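PDB 3BO6: hydrophilic protein, virA protein from Chromobacterium violaceum, which is a phosphothreonine lyase effector that probably removes phosphate from phosphothreonine in host MAP kinases by beta-elimination, as SpvC does. Local coordinates for residues E71-K76 with Y137-Q142; M66-E71 with D112-T117; S29-A34 with D108-K113; F55-H60 with L103-D108. All coordinates share one frame; numbering follows the deposited sequence. Where two conformers were deposited one is given.

Contact 1: E71-K76 with Y137-Q142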
# COMPACT_ATOMS: atom_id res chain seq x y z
N GLU A 71 -13.32 -8.91 -4.56
CA GLU A 71 -14.44 -9.73 -4.17
C GLU A 71 -13.93 -11.06 -3.65
O GLU A 71 -14.45 -11.61 -2.68
CB GLU A 71 -15.36 -9.91 -5.37
CG GLU A 71 -16.59 -10.74 -5.10
CD GLU A 71 -17.48 -10.80 -6.32
OE1 GLU A 71 -17.77 -9.73 -6.91
OE2 GLU A 71 -17.87 -11.90 -6.71
N ASN A 72 -12.90 -11.59 -4.31
CA ASN A 72 -12.24 -12.83 -3.88
C ASN A 72 -10.77 -12.55 -3.56
O ASN A 72 -9.94 -12.46 -4.46
CB ASN A 72 -12.35 -13.91 -4.96
CG ASN A 72 -13.75 -14.48 -5.06
OD1 ASN A 72 -14.26 -15.07 -4.11
ND2 ASN A 72 -14.37 -14.31 -6.21
N PRO A 73 -10.46 -12.38 -2.27
CA PRO A 73 -9.09 -11.98 -1.93
C PRO A 73 -8.06 -13.05 -2.28
O PRO A 73 -8.34 -14.25 -2.17
CB PRO A 73 -9.14 -11.80 -0.41
CG PRO A 73 -10.58 -11.58 -0.09
CD PRO A 73 -11.34 -12.41 -1.09
N GLN A 74 -6.88 -12.62 -2.72
CA GLN A 74 -5.77 -13.53 -2.94
C GLN A 74 -5.00 -13.85 -1.66
O GLN A 74 -4.38 -14.91 -1.56
CB GLN A 74 -4.83 -12.95 -3.99
CG GLN A 74 -5.44 -12.93 -5.38
CD GLN A 74 -5.55 -14.31 -5.97
OE1 GLN A 74 -6.61 -14.72 -6.42
NE2 GLN A 74 -4.45 -15.05 -5.96
N CYS A 75 -5.01 -12.93 -0.70
CA CYS A 75 -4.33 -13.16 0.58
C CYS A 75 -5.34 -13.65 1.60
O CYS A 75 -6.37 -13.00 1.82
CB CYS A 75 -3.63 -11.88 1.06
SG CYS A 75 -2.23 -11.43 0.03
N LYS A 76 -5.06 -14.80 2.20
CA LYS A 76 -6.06 -15.46 3.06
C LYS A 76 -5.86 -15.18 4.55
O LYS A 76 -6.63 -15.64 5.39
CB LYS A 76 -6.05 -16.96 2.82
CG LYS A 76 -6.19 -17.37 1.36
CD LYS A 76 -7.47 -16.80 0.78
CE LYS A 76 -7.78 -17.40 -0.59
NZ LYS A 76 -9.02 -16.83 -1.18
N TYR A 137 -3.33 -1.67 1.75
CA TYR A 137 -3.38 -2.57 2.90
C TYR A 137 -2.75 -3.91 2.57
O TYR A 137 -3.22 -4.61 1.67
CB TYR A 137 -4.83 -2.75 3.36
CG TYR A 137 -5.49 -1.45 3.75
CD1 TYR A 137 -5.39 -0.95 5.03
CD2 TYR A 137 -6.17 -0.71 2.81
CE1 TYR A 137 -6.01 0.26 5.38
CE2 TYR A 137 -6.78 0.47 3.14
CZ TYR A 137 -6.69 0.96 4.40
OH TYR A 137 -7.33 2.16 4.65
N VAL A 138 -1.68 -4.26 3.29
CA VAL A 138 -0.98 -5.50 3.05
C VAL A 138 -1.56 -6.54 4.01
O VAL A 138 -1.84 -6.22 5.17
CB VAL A 138 0.52 -5.34 3.33
CG1 VAL A 138 1.25 -6.63 2.92
CG2 VAL A 138 1.07 -4.15 2.56
N LYS A 139 -1.76 -7.75 3.52
CA LYS A 139 -2.22 -8.86 4.38
C LYS A 139 -1.29 -10.05 4.17
O LYS A 139 -0.87 -10.30 3.05
CB LYS A 139 -3.63 -9.29 3.98
CG LYS A 139 -4.70 -8.21 4.13
CD LYS A 139 -5.86 -8.48 3.17
CE LYS A 139 -6.46 -9.87 3.35
NZ LYS A 139 -7.48 -10.19 2.28
N PRO A 140 -0.99 -10.79 5.25
CA PRO A 140 -0.27 -12.05 5.04
C PRO A 140 -1.10 -12.95 4.12
O PRO A 140 -2.34 -12.93 4.18
CB PRO A 140 -0.19 -12.69 6.44
CG PRO A 140 -0.80 -11.74 7.37
CD PRO A 140 -1.38 -10.56 6.64
N ASP A 141 -0.43 -13.72 3.27
CA ASP A 141 -1.09 -14.53 2.26
C ASP A 141 -1.65 -15.85 2.76
O ASP A 141 -2.65 -16.34 2.21
CB ASP A 141 -0.17 -14.77 1.06
CG ASP A 141 1.15 -15.42 1.45
OD1 ASP A 141 1.79 -14.94 2.40
OD2 ASP A 141 1.56 -16.38 0.76
N GLN A 142 -1.02 -16.44 3.77
CA GLN A 142 -1.42 -17.77 4.23
C GLN A 142 -2.58 -17.71 5.22
O GLN A 142 -2.76 -16.72 5.92
CB GLN A 142 -0.23 -18.52 4.82
CG GLN A 142 0.95 -18.63 3.85
CD GLN A 142 2.17 -19.25 4.49
OE1 GLN A 142 3.06 -18.55 4.96
NE2 GLN A 142 2.21 -20.58 4.53
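Lys139 reaches across to Cys75, its NZ giving a hydrogen bond of 3.1 Å to Cys75 O. The ammonium group meets that carbonyl from a position tilted 24° out of its plane. Along the way the aliphatic part of the lysine runs beside the cysteine, with Lys139 CB 3.9 Å from Cys75 CB, while the turn at chi3 (55°) brings the tip round to the carbonyl. The same NZ lies 3.5 Å from Pro73 CB, and the two side chains cross obliquely. Cys75 CB also touches Pro140 O at 3.5 Å, and SG packs against Asp141 CB at 4.1 Å. A second hydrogen bond joins the main chains: Lys76 N donates to Asp141 O over 2.9 Å. Two irregular loops are being tied together here, one leaving strand 65-70 and the other leaving strand 134-137; in the antiparallel sheet, strand 113-117 runs between those two strands. The residue leading into that middle strand, Asp112, organises the next shell. Its carboxylate forms a salt bridge with Lys139 NZ and accepts from the backbone nitrogens of Gln74 and Cys75, which probably fixes the 73-76 part of the loop and, with Cys75 O, steadies the lysine. Further out, Lys76 folds back over its own loop, and NZ grips Pro73 O at 2.8 Å, nearly along the C=O axis. Asp141 turns its carboxylate away from the 71-76 loop, where OD2 is held by Ser148 OG.

Contact 2: M66-E71 with D112-T117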
# COMPACT_ATOMS: atom_id res chain seq x y z
N MET A 66 -12.18 6.88 -1.86
CA MET A 66 -12.80 5.90 -2.75
C MET A 66 -12.06 4.59 -2.54
O MET A 66 -10.82 4.58 -2.43
CB MET A 66 -12.74 6.34 -4.21
CG MET A 66 -13.38 7.70 -4.42
SD MET A 66 -12.16 8.92 -4.89
CE MET A 66 -11.59 8.12 -6.37
N HIS A 67 -12.80 3.49 -2.45
CA HIS A 67 -12.24 2.22 -1.98
C HIS A 67 -12.32 1.15 -3.06
O HIS A 67 -13.28 1.08 -3.81
CB HIS A 67 -13.04 1.72 -0.78
CG HIS A 67 -13.21 2.73 0.31
ND1 HIS A 67 -12.39 2.76 1.42
CD2 HIS A 67 -14.09 3.75 0.46
CE1 HIS A 67 -12.77 3.75 2.21
NE2 HIS A 67 -13.79 4.37 1.65
N ALA A 68 -11.33 0.26 -3.07
CA ALA A 68 -11.32 -0.89 -3.93
C ALA A 68 -10.91 -2.10 -3.11
O ALA A 68 -9.92 -2.04 -2.37
CB ALA A 68 -10.31 -0.69 -5.07
N HIS A 69 -11.63 -3.21 -3.25
CA HIS A 69 -11.22 -4.45 -2.61
C HIS A 69 -11.66 -5.64 -3.43
O HIS A 69 -12.76 -5.65 -3.95
CB HIS A 69 -11.70 -4.56 -1.17
CG HIS A 69 -13.16 -4.76 -1.04
ND1 HIS A 69 -14.05 -3.71 -0.93
CD2 HIS A 69 -13.91 -5.89 -0.98
CE1 HIS A 69 -15.28 -4.18 -0.82
NE2 HIS A 69 -15.22 -5.50 -0.85
N ARG A 70 -10.82 -6.66 -3.53
CA ARG A 70 -11.17 -7.85 -4.29
C ARG A 70 -12.37 -8.56 -3.69
O ARG A 70 -12.45 -8.78 -2.49
CB ARG A 70 -10.01 -8.83 -4.31
CG ARG A 70 -8.88 -8.43 -5.23
CD ARG A 70 -7.85 -9.54 -5.33
NE ARG A 70 -6.93 -9.34 -6.45
CZ ARG A 70 -5.61 -9.23 -6.32
NH1 ARG A 70 -5.05 -9.27 -5.12
NH2 ARG A 70 -4.85 -9.06 -7.40
N GLU A 71 -13.32 -8.91 -4.56
CA GLU A 71 -14.44 -9.73 -4.17
C GLU A 71 -13.93 -11.06 -3.65
O GLU A 71 -14.45 -11.61 -2.68
CB GLU A 71 -15.36 -9.91 -5.37
CG GLU A 71 -16.59 -10.74 -5.10
CD GLU A 71 -17.48 -10.80 -6.32
OE1 GLU A 71 -17.77 -9.73 -6.91
OE2 GLU A 71 -17.87 -11.90 -6.71
N ASP A 112 -4.89 -6.75 -1.96
CA ASP A 112 -6.33 -7.03 -2.06
C ASP A 112 -7.22 -5.81 -1.85
O ASP A 112 -8.37 -5.80 -2.29
CB ASP A 112 -6.75 -8.07 -1.02
CG ASP A 112 -6.33 -9.49 -1.39
OD1 ASP A 112 -6.16 -9.81 -2.59
OD2 ASP A 112 -6.24 -10.30 -0.45
N LYS A 113 -6.71 -4.80 -1.15
CA LYS A 113 -7.53 -3.68 -0.70
C LYS A 113 -6.73 -2.40 -0.65
O LYS A 113 -5.62 -2.40 -0.11
CB LYS A 113 -8.09 -4.00 0.70
CG LYS A 113 -9.15 -3.02 1.19
CD LYS A 113 -9.68 -3.39 2.57
CE LYS A 113 -8.86 -2.74 3.67
NZ LYS A 113 -9.68 -2.45 4.89
N TRP A 114 -7.29 -1.32 -1.19
CA TRP A 114 -6.63 -0.01 -1.18
C TRP A 114 -7.69 1.09 -1.28
O TRP A 114 -8.85 0.80 -1.56
CB TRP A 114 -5.57 0.08 -2.31
CG TRP A 114 -6.05 -0.26 -3.70
CD1 TRP A 114 -5.98 -1.47 -4.32
CD2 TRP A 114 -6.66 0.64 -4.65
NE1 TRP A 114 -6.52 -1.39 -5.60
CE2 TRP A 114 -6.94 -0.10 -5.81
CE3 TRP A 114 -7.00 1.99 -4.61
CZ2 TRP A 114 -7.56 0.46 -6.93
CZ3 TRP A 114 -7.61 2.56 -5.73
CH2 TRP A 114 -7.89 1.79 -6.87
N LYS A 115 -7.29 2.34 -1.01
CA LYS A 115 -8.18 3.53 -1.16
C LYS A 115 -7.31 4.67 -1.62
O LYS A 115 -6.13 4.50 -1.64
CB LYS A 115 -8.94 3.83 0.12
CG LYS A 115 -8.10 4.32 1.27
CD LYS A 115 -8.99 4.34 2.52
CE LYS A 115 -8.33 5.05 3.66
NZ LYS A 115 -9.24 4.96 4.86
N VAL A 116 -8.00 5.62 -2.26
CA VAL A 116 -7.45 6.87 -2.75
C VAL A 116 -8.32 8.03 -2.25
O VAL A 116 -9.54 7.92 -2.18
CB VAL A 116 -7.33 6.89 -4.31
CG1 VAL A 116 -8.70 6.81 -4.98
CG2 VAL A 116 -6.57 8.10 -4.78
N THR A 117 -7.69 9.14 -1.89
CA THR A 117 -8.45 10.21 -1.31
C THR A 117 -9.27 10.84 -2.43
O THR A 117 -8.81 10.95 -3.58
CB THR A 117 -7.42 11.28 -0.89
OG1 THR A 117 -6.53 10.70 0.08
CG2 THR A 117 -8.09 12.54 -0.30
O HOH W 1 -10.59 -0.08 0.67
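Ala68 CB sits over one face of the Trp114 indole, 3.7 Å from the centroid of the six-membered ring, a CH-pi contact offset toward the rim. Trp114 CG lies between its backbone N and carbonyl carbon (chi1 53°), a rotation that lays the ring across the neighbouring strand; at the ring's edge NE1 donates to Leu104 O. The His67 imidazole is flanked obliquely by Lys115 CD, 3.8 Å from CE1, as the two side chains run side by side. A water in the plane of the imidazole makes a weak contact with ND1 and donates to Trp114 O. The Arg70 guanidinium receives Asp112 OD1 at its edge: NH1 forms a salt bridge of 2.8 Å, on the anti side of OD1 and 20° out of the carboxylate plane, the planes 81° apart. Apart from Asp112, which leads into its strand, these residues belong to neighbouring antiparallel strands in the middle of the sheet, where Ala68 pairs with Trp114 and Met66 with Val116 as hydrogen-bonded pairs. Ala68 N to Trp114 O and Trp114 N to Ala68 O both measure 3.0 Å. His67 and Lys115, a non-hydrogen-bonded pair, share the face carrying His69 and Lys113. Helix 40-44 covers the opposite face, Met43 touching both Ala68 and Trp114. At the strand end, Arg70 N donates to Asp112 O at 2.9 Å, and Arg70 NH2 reaches Ser109 O.

Contact 3: S29-A34 with D108-K113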
# COMPACT_ATOMS: atom_id res chain seq x y z
N SER A 29 9.39 -10.12 -10.37
CA SER A 29 7.97 -10.43 -10.54
C SER A 29 7.49 -9.99 -11.92
O SER A 29 8.17 -9.25 -12.63
CB SER A 29 7.13 -9.77 -9.44
OG SER A 29 7.55 -10.24 -8.18
N HIS A 30 6.31 -10.47 -12.29
CA HIS A 30 5.73 -10.19 -13.60
C HIS A 30 4.28 -9.77 -13.36
O HIS A 30 3.43 -10.62 -13.09
CB HIS A 30 5.83 -11.46 -14.45
CG HIS A 30 5.37 -11.32 -15.87
ND1 HIS A 30 4.05 -11.49 -16.24
CD2 HIS A 30 6.06 -11.12 -17.02
CE1 HIS A 30 3.94 -11.35 -17.55
NE2 HIS A 30 5.15 -11.13 -18.05
N PHE A 31 4.01 -8.47 -13.42
CA PHE A 31 2.66 -7.96 -13.15
C PHE A 31 1.97 -7.55 -14.45
O PHE A 31 2.36 -6.56 -15.07
CB PHE A 31 2.72 -6.75 -12.20
CG PHE A 31 3.38 -7.03 -10.88
CD1 PHE A 31 2.79 -7.88 -9.96
CD2 PHE A 31 4.59 -6.45 -10.57
CE1 PHE A 31 3.39 -8.13 -8.73
CE2 PHE A 31 5.21 -6.71 -9.35
CZ PHE A 31 4.60 -7.56 -8.44
N ARG A 32 0.96 -8.32 -14.86
CA ARG A 32 0.18 -7.95 -16.04
C ARG A 32 -0.78 -6.81 -15.69
O ARG A 32 -1.73 -7.00 -14.92
CB ARG A 32 -0.64 -9.15 -16.50
CG ARG A 32 0.18 -10.28 -17.07
CD ARG A 32 -0.69 -11.50 -17.27
NE ARG A 32 -0.98 -12.15 -15.99
CZ ARG A 32 -1.73 -13.23 -15.85
NH1 ARG A 32 -2.27 -13.81 -16.91
NH2 ARG A 32 -1.92 -13.75 -14.64
N GLU A 33 -0.55 -5.63 -16.25
CA GLU A 33 -1.43 -4.50 -15.94
C GLU A 33 -2.83 -4.69 -16.49
O GLU A 33 -3.04 -5.26 -17.57
CB GLU A 33 -0.83 -3.19 -16.43
CG GLU A 33 0.38 -2.78 -15.63
CD GLU A 33 0.93 -1.45 -16.04
OE1 GLU A 33 1.60 -0.80 -15.20
OE2 GLU A 33 0.71 -1.05 -17.20
N ALA A 34 -3.80 -4.21 -15.72
CA ALA A 34 -5.17 -4.18 -16.20
C ALA A 34 -5.37 -3.07 -17.22
O ALA A 34 -5.05 -1.91 -16.96
CB ALA A 34 -6.11 -3.96 -15.02
N ASP A 108 -2.42 -9.73 -11.03
CA ASP A 108 -1.20 -10.17 -10.37
C ASP A 108 -0.82 -9.34 -9.15
O ASP A 108 0.18 -9.62 -8.49
CB ASP A 108 -0.03 -10.17 -11.37
CG ASP A 108 -0.25 -11.11 -12.55
OD1 ASP A 108 -0.75 -12.24 -12.34
OD2 ASP A 108 0.06 -10.70 -13.68
N SER A 109 -1.62 -8.32 -8.82
CA SER A 109 -1.28 -7.47 -7.69
C SER A 109 -1.39 -8.26 -6.39
O SER A 109 -2.34 -9.02 -6.21
CB SER A 109 -2.24 -6.28 -7.59
OG SER A 109 -2.03 -5.63 -6.34
N PRO A 110 -0.43 -8.07 -5.48
CA PRO A 110 -0.51 -8.71 -4.16
C PRO A 110 -1.36 -7.92 -3.17
O PRO A 110 -1.47 -8.36 -2.03
CB PRO A 110 0.95 -8.71 -3.70
CG PRO A 110 1.51 -7.47 -4.29
CD PRO A 110 0.80 -7.26 -5.63
N ILE A 111 -1.95 -6.79 -3.58
CA ILE A 111 -2.72 -5.94 -2.69
C ILE A 111 -4.22 -6.15 -2.94
O ILE A 111 -4.75 -5.77 -3.98
CB ILE A 111 -2.34 -4.45 -2.87
CG1 ILE A 111 -0.84 -4.24 -2.61
CG2 ILE A 111 -3.25 -3.54 -2.00
CD1 ILE A 111 -0.38 -4.63 -1.19
N ASP A 112 -4.89 -6.75 -1.96
CA ASP A 112 -6.33 -7.03 -2.06
C ASP A 112 -7.22 -5.81 -1.85
O ASP A 112 -8.37 -5.80 -2.29
CB ASP A 112 -6.75 -8.07 -1.02
CG ASP A 112 -6.33 -9.49 -1.39
OD1 ASP A 112 -6.16 -9.81 -2.59
OD2 ASP A 112 -6.24 -10.30 -0.45
N LYS A 113 -6.71 -4.80 -1.15
CA LYS A 113 -7.53 -3.68 -0.70
C LYS A 113 -6.73 -2.40 -0.65
O LYS A 113 -5.62 -2.40 -0.11
CB LYS A 113 -8.09 -4.00 0.70
CG LYS A 113 -9.15 -3.02 1.19
CD LYS A 113 -9.68 -3.39 2.57
CE LYS A 113 -8.86 -2.74 3.67
NZ LYS A 113 -9.68 -2.45 4.89
O HOH W 2 2.00 -12.67 -14.79
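Arg32 and Asp108 form a side-on, two-pronged salt bridge that joins the loop preceding helix 40-44 to the turn following helix 93-104. The arginine wraps round one carboxylate oxygen from its root outward. CB lies 3.3 Å from Asp108 OD2, and CG keeps the same company at 3.4 Å. The chain then bends at chi3 (-74°), which curls NE back to Asp108 OD2, where it donates over 2.9 Å into the syn lone pair. At the tip NH2 takes the other oxygen, Asp108 OD1, at 3.0 Å, again on the syn side. Guanidinium and carboxylate are 18° from coplanar, and both N-H...O angles are 172°. The backbone adds a third bond: Arg32 N donates to Asp108 OD2 over 2.8 Å, using the anti lone pair that NE leaves unused. A water that also lies 2.8 Å from His30 ND1 gives a further bond to this oxygen. Gripped in this way, the carboxylate has little freedom to rotate, and the gathered donors would be expected to favour its ionised form. The contact lies at the surface, although Phe31 gives it an apolar flank: it packs on Leu103 of helix 93-104, and its CE1 lies near Pro110 CD, the two side chains crossing at about a right angle. Pro110 itself lies within an ST turn, in which Ser109 OG accepts from Ile111 N. The backbone of the aspartate meets the same aromatic ring at its edge, with Asp108 O in the ring plane and 3.5 Å from Phe31 CD1.

Contact 4: F55-H60 with L103-D108; sequences FQLESH and LLFSVD
The C-terminal end of helix 93-104 packs on strand 55-59 through a T-shaped aromatic pair, Phe105 directing its edge at the face of Phe55. The ring centroids are 5.5 Å apart and the planes stand at 79°; the nearest atoms are Phe105 CD2 and Phe55 CD1, at 3.9 Å. Next along the Phe105 rim, CE2 meets Leu57 CD2 at 3.7 Å, the methyl lying in the plane of the ring. Phe55 and Leu57 both project from the strand toward the helix end, so Phe105 can touch both. This is helix-on-sheet packing in an alpha/beta fold, made at the point where the helix gives way to a turn: Phe105 is the first residue to leave helical geometry, and Ser106 N still donates to Leu103 O. Leu104 O also approaches Phe55 CZ obliquely at 3.5 Å. Trp114 forms a further edge-to-face pair with Phe105 and extends the cluster to the central strand 113-117. Past the helix, Ser106 OG accepts from Asp108 N at 2.9 Å, an ST turn, and the same hydroxyl bonds to Arg32 O.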
# COMPACT_ATOMS: atom_id res chain seq x y z
N PHE A 55 -12.43 -6.17 -8.59
CA PHE A 55 -12.39 -5.32 -7.40
C PHE A 55 -13.76 -4.64 -7.23
O PHE A 55 -14.30 -4.06 -8.18
CB PHE A 55 -11.30 -4.24 -7.54
CG PHE A 55 -9.89 -4.73 -7.32
CD1 PHE A 55 -9.20 -5.42 -8.31
CD2 PHE A 55 -9.25 -4.50 -6.11
CE1 PHE A 55 -7.90 -5.87 -8.09
CE2 PHE A 55 -7.96 -4.94 -5.89
CZ PHE A 55 -7.28 -5.62 -6.87
N GLN A 56 -14.34 -4.76 -6.04
CA GLN A 56 -15.53 -3.99 -5.67
C GLN A 56 -15.12 -2.56 -5.39
O GLN A 56 -14.14 -2.32 -4.67
CB GLN A 56 -16.15 -4.60 -4.41
CG GLN A 56 -16.57 -6.06 -4.57
CD GLN A 56 -17.27 -6.63 -3.35
OE1 GLN A 56 -17.74 -7.76 -3.36
NE2 GLN A 56 -17.33 -5.84 -2.29
N LEU A 57 -15.85 -1.60 -5.96
CA LEU A 57 -15.54 -0.19 -5.79
C LEU A 57 -16.64 0.52 -5.00
O LEU A 57 -17.82 0.25 -5.20
CB LEU A 57 -15.40 0.50 -7.15
CG LEU A 57 -14.57 -0.22 -8.21
CD1 LEU A 57 -14.58 0.59 -9.51
CD2 LEU A 57 -13.14 -0.39 -7.72
N GLU A 58 -16.24 1.46 -4.15
CA GLU A 58 -17.20 2.21 -3.33
C GLU A 58 -16.77 3.65 -3.19
O GLU A 58 -15.61 3.94 -2.93
CB GLU A 58 -17.31 1.58 -1.94
CG GLU A 58 -17.66 0.11 -1.94
CD GLU A 58 -17.25 -0.58 -0.66
OE1 GLU A 58 -17.86 -1.62 -0.33
OE2 GLU A 58 -16.33 -0.09 0.02
N SER A 59 -17.72 4.56 -3.36
CA SER A 59 -17.47 5.97 -3.09
C SER A 59 -18.77 6.72 -2.83
O SER A 59 -19.43 7.17 -3.78
CB SER A 59 -16.73 6.61 -4.27
OG SER A 59 -16.41 7.96 -3.99
N HIS A 60 -19.15 6.85 -1.57
CA HIS A 60 -20.37 7.56 -1.20
C HIS A 60 -20.18 8.45 0.03
O HIS A 60 -19.23 8.29 0.79
CB HIS A 60 -21.54 6.59 -1.02
CG HIS A 60 -21.28 5.52 0.00
ND1 HIS A 60 -21.04 4.21 -0.33
CD2 HIS A 60 -21.21 5.59 1.36
CE1 HIS A 60 -20.85 3.51 0.77
NE2 HIS A 60 -20.94 4.32 1.81
N LEU A 103 -1.51 -1.31 -12.41
CA LEU A 103 -0.97 -2.11 -11.32
C LEU A 103 -2.01 -2.35 -10.21
O LEU A 103 -2.15 -3.46 -9.72
CB LEU A 103 0.28 -1.44 -10.72
CG LEU A 103 1.57 -1.67 -11.53
CD1 LEU A 103 2.64 -0.63 -11.18
CD2 LEU A 103 2.07 -3.08 -11.34
N LEU A 104 -2.74 -1.32 -9.83
CA LEU A 104 -3.64 -1.46 -8.69
C LEU A 104 -4.83 -2.38 -8.97
O LEU A 104 -5.42 -2.94 -8.04
CB LEU A 104 -4.14 -0.09 -8.22
CG LEU A 104 -3.08 0.80 -7.56
CD1 LEU A 104 -3.62 2.22 -7.33
CD2 LEU A 104 -2.63 0.19 -6.24
N PHE A 105 -5.20 -2.51 -10.25
CA PHE A 105 -6.27 -3.42 -10.65
C PHE A 105 -5.74 -4.71 -11.27
O PHE A 105 -6.49 -5.50 -11.81
CB PHE A 105 -7.25 -2.73 -11.61
CG PHE A 105 -8.10 -1.68 -10.97
CD1 PHE A 105 -7.76 -0.34 -11.06
CD2 PHE A 105 -9.26 -2.03 -10.29
CE1 PHE A 105 -8.53 0.65 -10.44
CE2 PHE A 105 -10.05 -1.05 -9.67
CZ PHE A 105 -9.69 0.28 -9.76
N SER A 106 -4.43 -4.92 -11.21
CA SER A 106 -3.83 -6.08 -11.87
C SER A 106 -4.26 -7.41 -11.25
O SER A 106 -4.32 -7.54 -10.02
CB SER A 106 -2.30 -5.98 -11.80
OG SER A 106 -1.67 -7.17 -12.28
N VAL A 107 -4.51 -8.41 -12.11
CA VAL A 107 -4.78 -9.77 -11.65
C VAL A 107 -3.60 -10.31 -10.82
O VAL A 107 -3.74 -11.25 -10.01
CB VAL A 107 -5.05 -10.71 -12.84
CG1 VAL A 107 -3.84 -10.74 -13.77
CG2 VAL A 107 -5.39 -12.11 -12.36
N ASP A 108 -2.42 -9.73 -11.03
CA ASP A 108 -1.20 -10.17 -10.37
C ASP A 108 -0.82 -9.34 -9.15
O ASP A 108 0.18 -9.62 -8.49
CB ASP A 108 -0.03 -10.17 -11.37
CG ASP A 108 -0.25 -11.11 -12.55
OD1 ASP A 108 -0.75 -12.24 -12.34
OD2 ASP A 108 0.06 -10.70 -13.68

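Overall arrangement
Contacts 2 and 4 are buried and share one aromatic cluster, whereas contact 1 is partly buried and contact 3 lies at the surface. Contact 2 is regular strand pairing; contact 4, about 5 Å from it centre to centre, brings the helix end against the neighbouring strand mainly through apolar side chains. The loop contacts are polar: contact 3 rests on a paired arginine and aspartate, contact 1 on a lysine and the main chain. Asp112 ties contact 1 to contact 2, its carboxylate serving both Arg70 and the 73-76 backbone. Residues 103-113 run through contacts 4, 3 and 2 in turn, linking helix, surface loop and central strand.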